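Local coordinates for protein thiamine-monophosphate kinase (Stenotrophomonas maltophilia, PDB 6XEP) that probably catalyses the ATP-dependent phosphorylation of thiamine monophosphate to thiamine diphosphate, the active form of vitamin B1, at residues L151-W163 with L232-H244. Residues are numbered along the deposited sequence; the frame is centred on the assembly and turned at random. Where two conformers were deposited one is given.
Sequences LRRDRAQLGDDIW and LGHIAARSNVAAH
The backbone of D154 lies against S239 in the last turn of helix 228-239, their CA atoms 4.0 Å apart, and beyond it the chain from A156 to D160 passes V241 and enters strand 161-165 of the six-stranded sheet, where I162 faces A243. S239 joins helix to loop: A156 N donates to S239 OG at 3.0 Å (N-H...O 148°), and R153 O also lies 3.0 Å from S239 OG. A small hydroxyl suits this place, since it meets backbone groups without pushing the loop off the helix. R153 O is approached besides by the CA-H of I235. Where the helix ends in a Schellman motif with N240 at positive phi, a water bridges A156 O and S239 O.

On one flank R152 grips D154 side-on, NE to OD1 and NH2 to OD2. Two bends, at chi2 and chi3, turn the R238 guanidinium back over D154, whose CB lies over one face, offset toward the rim. The main partner of R238 is D37 of the second subunit, in a salt bridge from NE; R152 NH2 makes another to D36 of that subunit. The bridge from R238 NH2 to D154 OD2 is long, 3.9 Å, and a water links D154 OD2 to R238 NH1. The guanidinium planes of R152 and R238 stand nearly perpendicular (88°), R152 NH2 meeting the edge of R238. R153 runs extended beside H234, their planes nearly parallel but the approach oblique.

From A156 onward the contact is apolar: small A156 lets the loop lie close, its CB meeting I235 CG2; L158 CD2 slides past V241 CG1; longer I162 brings CD1 to A243 CB at 3.8 Å.

Carboxylates from both subunits probably offset the clustered arginine charge, so this corner of the PurM-like C-terminal domain couples loop, helix and dimer partner beside R153, a predicted ATP-binding residue.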
loop_
_atom_site.group_PDB
_atom_site.type_symbol
_atom_site.label_atom_id
_atom_site.label_comp_id
_atom_site.label_asym_id
_atom_site.label_seq_id
_atom_site.Cartn_x
_atom_site.Cartn_y
_atom_site.Cartn_z
ATOM N N LEU A 151 14.063 5.109 16.140
ATOM C CA LEU A 151 15.367 5.560 15.698
ATOM C C LEU A 151 15.199 6.604 14.603
ATOM O O LEU A 151 14.264 6.543 13.789
ATOM C CB LEU A 151 16.200 4.401 15.152
ATOM C CG LEU A 151 16.472 3.258 16.130
ATOM C CD1 LEU A 151 17.019 2.075 15.354
ATOM C CD2 LEU A 151 17.459 3.742 17.162
ATOM N N ARG A 152 16.143 7.529 14.562
ATOM C CA ARG A 152 16.069 8.682 13.674
ATOM C C ARG A 152 17.399 8.865 12.960
ATOM O O ARG A 152 18.429 8.339 13.385
ATOM C CB ARG A 152 15.715 9.960 14.445
ATOM C CG ARG A 152 14.316 9.947 15.060
ATOM C CD ARG A 152 14.098 11.204 15.876
ATOM N NE ARG A 152 14.239 12.410 15.059
ATOM C CZ ARG A 152 13.243 12.998 14.398
ATOM N NH1 ARG A 152 12.014 12.493 14.436
ATOM N NH2 ARG A 152 13.469 14.103 13.690
ATOM N N ARG A 153 17.359 9.614 11.856
ATOM C CA ARG A 153 18.553 9.912 11.072
ATOM C C ARG A 153 19.264 11.185 11.505
ATOM O O ARG A 153 20.391 11.427 11.052
ATOM C CB ARG A 153 18.190 10.045 9.592
ATOM C CG ARG A 153 17.548 8.815 8.969
ATOM C CD ARG A 153 17.096 9.099 7.543
ATOM N NE ARG A 153 16.546 7.897 6.911
ATOM C CZ ARG A 153 16.213 7.818 5.628
ATOM N NH1 ARG A 153 16.365 8.870 4.836
ATOM N NH2 ARG A 153 15.728 6.681 5.133
ATOM N N ASP A 154 18.643 12.010 12.349
ATOM C CA ASP A 154 19.121 13.367 12.585
ATOM C C ASP A 154 19.819 13.535 13.930
ATOM O O ASP A 154 20.114 14.669 14.331
ATOM C CB ASP A 154 17.960 14.368 12.459
ATOM C CG ASP A 154 16.897 14.184 13.533
ATOM O OD1 ASP A 154 16.839 13.107 14.146
ATOM O OD2 ASP A 154 16.102 15.118 13.766
ATOM N N ARG A 155 20.161 12.446 14.615
ATOM C CA ARG A 155 20.672 12.571 15.973
ATOM C C ARG A 155 22.095 12.044 16.133
ATOM O O ARG A 155 22.522 11.772 17.258
ATOM C CB ARG A 155 19.721 11.882 16.953
ATOM C CG ARG A 155 18.383 12.614 17.030
ATOM C CD ARG A 155 17.491 12.122 18.144
ATOM N NE ARG A 155 16.325 12.990 18.295
ATOM C CZ ARG A 155 15.165 12.604 18.818
ATOM N NH1 ARG A 155 14.999 11.348 19.227
ATOM N NH2 ARG A 155 14.162 13.470 18.910
ATOM N N ALA A 156 22.852 11.929 15.049
ATOM C CA ALA A 156 24.268 11.614 15.196
ATOM C C ALA A 156 24.953 12.718 15.999
ATOM O O ALA A 156 24.592 13.890 15.894
ATOM C CB ALA A 156 24.924 11.459 13.826
ATOM N N GLN A 157 25.923 12.339 16.833
ATOM C CA GLN A 157 26.624 13.265 17.708
ATOM C C GLN A 157 28.094 13.321 17.329
ATOM O O GLN A 157 28.678 12.314 16.929
ATOM C CB GLN A 157 26.498 12.845 19.180
ATOM C CG GLN A 157 25.070 12.873 19.685
ATOM C CD GLN A 157 24.474 14.254 19.593
ATOM O OE1 GLN A 157 25.028 15.217 20.137
ATOM N NE2 GLN A 157 23.344 14.371 18.898
ATOM N N LEU A 158 28.690 14.505 17.474
ATOM C CA LEU A 158 30.124 14.634 17.271
ATOM C C LEU A 158 30.869 13.632 18.142
ATOM O O LEU A 158 30.529 13.433 19.314
ATOM C CB LEU A 158 30.572 16.069 17.595
ATOM C CG LEU A 158 29.955 17.170 16.720
ATOM C CD1 LEU A 158 30.556 18.531 17.046
ATOM C CD2 LEU A 158 30.123 16.873 15.239
ATOM N N GLY A 159 31.886 12.992 17.563
ATOM C CA GLY A 159 32.623 11.957 18.255
ATOM C C GLY A 159 32.053 10.550 18.164
ATOM O O GLY A 159 32.720 9.606 18.615
ATOM N N ASP A 160 30.861 10.362 17.589
ATOM C CA ASP A 160 30.302 9.017 17.458
ATOM C C ASP A 160 31.183 8.138 16.571
ATOM O O ASP A 160 31.807 8.609 15.616
ATOM C CB ASP A 160 28.901 9.062 16.841
ATOM C CG ASP A 160 27.819 9.468 17.824
ATOM O OD1 ASP A 160 28.127 9.680 19.021
ATOM O OD2 ASP A 160 26.649 9.567 17.385
ATOM N N ASP A 161 31.205 6.843 16.877
ATOM C CA ASP A 161 31.625 5.849 15.896
ATOM C C ASP A 161 30.499 5.615 14.889
ATOM O O ASP A 161 29.319 5.719 15.220
ATOM C CB ASP A 161 31.962 4.512 16.560
ATOM C CG ASP A 161 33.131 4.596 17.519
ATOM O OD1 ASP A 161 34.091 5.331 17.217
ATOM O OD2 ASP A 161 33.102 3.897 18.571
ATOM N N ILE A 162 30.873 5.254 13.667
ATOM C CA ILE A 162 29.937 4.788 12.651
ATOM C C ILE A 162 30.082 3.275 12.549
ATOM O O ILE A 162 31.210 2.759 12.506
ATOM C CB ILE A 162 30.212 5.457 11.292
ATOM C CG1 ILE A 162 30.155 6.988 11.419
ATOM C CG2 ILE A 162 29.188 5.011 10.236
ATOM C CD1 ILE A 162 30.482 7.691 10.100
ATOM N N TRP A 163 28.947 2.571 12.492
ATOM C CA TRP A 163 28.891 1.111 12.436
ATOM C C TRP A 163 28.010 0.674 11.282
ATOM O O TRP A 163 27.101 1.394 10.879
ATOM C CB TRP A 163 28.297 0.497 13.714
ATOM C CG TRP A 163 29.102 0.727 14.970
ATOM C CD1 TRP A 163 29.115 1.853 15.747
ATOM C CD2 TRP A 163 30.000 -0.200 15.589
ATOM N NE1 TRP A 163 29.967 1.684 16.805
ATOM C CE2 TRP A 163 30.516 0.427 16.740
ATOM C CE3 TRP A 163 30.410 -1.505 15.284
ATOM C CZ2 TRP A 163 31.435 -0.202 17.593
ATOM C CZ3 TRP A 163 31.317 -2.132 16.126
ATOM C CH2 TRP A 163 31.829 -1.473 17.271
ATOM N N LEU A 232 24.378 6.906 4.375
ATOM C CA LEU A 232 25.080 7.636 5.427
ATOM C C LEU A 232 25.005 9.134 5.181
ATOM O O LEU A 232 24.947 9.922 6.133
ATOM C CB LEU A 232 26.536 7.184 5.485
ATOM C CG LEU A 232 27.433 7.778 6.546
ATOM C CD1 LEU A 232 26.775 7.630 7.902
ATOM C CD2 LEU A 232 28.762 7.029 6.480
ATOM N N GLY A 233 24.978 9.530 3.912
ATOM C CA GLY A 233 24.743 10.923 3.554
ATOM C C GLY A 233 23.501 11.518 4.174
ATOM O O GLY A 233 23.488 12.694 4.543
ATOM N N HIS A 234 22.425 10.731 4.271
ATOM C CA HIS A 234 21.231 11.218 4.959
ATOM C C HIS A 234 21.506 11.470 6.441
ATOM O O HIS A 234 21.029 12.460 7.002
ATOM C CB HIS A 234 20.074 10.225 4.817
ATOM C CG HIS A 234 19.678 9.952 3.405
ATOM N ND1 HIS A 234 19.646 10.933 2.440
ATOM C CD2 HIS A 234 19.296 8.804 2.794
ATOM C CE1 HIS A 234 19.264 10.401 1.290
ATOM N NE2 HIS A 234 19.043 9.112 1.479
ATOM N N ILE A 235 22.267 10.591 7.101
ATOM C CA ILE A 235 22.596 10.857 8.505
ATOM C C ILE A 235 23.408 12.145 8.632
ATOM O O ILE A 235 23.143 12.991 9.495
ATOM C CB ILE A 235 23.340 9.667 9.138
ATOM C CG1 ILE A 235 22.412 8.457 9.261
ATOM C CG2 ILE A 235 23.838 10.041 10.539
ATOM C CD1 ILE A 235 23.048 7.283 10.001
ATOM N N ALA A 236 24.417 12.305 7.779
ATOM C CA ALA A 236 25.286 13.472 7.875
ATOM C C ALA A 236 24.493 14.758 7.668
ATOM O O ALA A 236 24.635 15.731 8.427
ATOM C CB ALA A 236 26.403 13.351 6.835
ATOM N N ALA A 237 23.649 14.778 6.633
ATOM C CA ALA A 237 22.872 15.973 6.325
ATOM C C ALA A 237 21.845 16.264 7.417
ATOM O O ALA A 237 21.777 17.378 7.937
ATOM C CB ALA A 237 22.190 15.806 4.966
ATOM N N ARG A 238 21.057 15.257 7.806
ATOM C CA ARG A 238 20.011 15.497 8.792
ATOM C C ARG A 238 20.584 15.847 10.160
ATOM O O ARG A 238 19.984 16.641 10.890
ATOM C CB ARG A 238 19.093 14.263 8.871
ATOM C CG ARG A 238 18.405 13.955 7.539
ATOM C CD ARG A 238 17.088 14.703 7.396
ATOM N NE ARG A 238 16.123 14.125 8.326
ATOM C CZ ARG A 238 15.708 14.721 9.438
ATOM N NH1 ARG A 238 16.140 15.933 9.735
ATOM N NH2 ARG A 238 14.850 14.108 10.243
ATOM N N SER A 239 21.752 15.298 10.517
ATOM C CA SER A 239 22.377 15.577 11.804
ATOM C C SER A 239 23.283 16.810 11.780
ATOM O O SER A 239 23.766 17.208 12.840
ATOM C CB SER A 239 23.194 14.359 12.285
ATOM O OG SER A 239 22.380 13.182 12.397
ATOM N N ASN A 240 23.524 17.412 10.613
ATOM C CA ASN A 240 24.390 18.599 10.480
ATOM C C ASN A 240 25.828 18.310 10.928
ATOM O O ASN A 240 26.439 19.082 11.684
ATOM C CB ASN A 240 23.817 19.799 11.253
ATOM C CG ASN A 240 24.507 21.128 10.899
ATOM O OD1 ASN A 240 24.885 21.366 9.749
ATOM N ND2 ASN A 240 24.649 22.004 11.892
ATOM N N VAL A 241 26.384 17.193 10.444
ATOM C CA VAL A 241 27.724 16.753 10.837
ATOM C C VAL A 241 28.449 16.207 9.618
ATOM O O VAL A 241 27.851 15.942 8.578
ATOM C CB VAL A 241 27.699 15.676 11.938
ATOM C CG1 VAL A 241 27.046 16.213 13.206
ATOM C CG2 VAL A 241 26.983 14.403 11.401
ATOM N N ALA A 242 29.752 16.010 9.772
ATOM C CA ALA A 242 30.497 15.226 8.797
ATOM C C ALA A 242 30.529 13.767 9.220
ATOM O O ALA A 242 30.588 13.437 10.412
ATOM C CB ALA A 242 31.938 15.724 8.638
ATOM N N ALA A 243 30.492 12.891 8.224
ATOM C CA ALA A 243 30.722 11.466 8.415
ATOM C C ALA A 243 32.000 11.072 7.690
ATOM O O ALA A 243 32.180 11.393 6.507
ATOM C CB ALA A 243 29.534 10.650 7.897
ATOM N N HIS A 244 32.903 10.413 8.392
ATOM C CA HIS A 244 34.164 9.993 7.802
ATOM C C HIS A 244 34.159 8.470 7.755
ATOM O O HIS A 244 33.890 7.829 8.770
ATOM C CB HIS A 244 35.345 10.528 8.606
ATOM C CG HIS A 244 35.600 11.994 8.386
ATOM N ND1 HIS A 244 36.496 12.459 7.452
ATOM C CD2 HIS A 244 35.037 13.092 8.947
ATOM C CE1 HIS A 244 36.504 13.783 7.468
ATOM N NE2 HIS A 244 35.617 14.190 8.361
HETATM O O HOH W 1 15.764 17.278 12.387
HETATM O O HOH W 2 24.088 16.612 15.359
#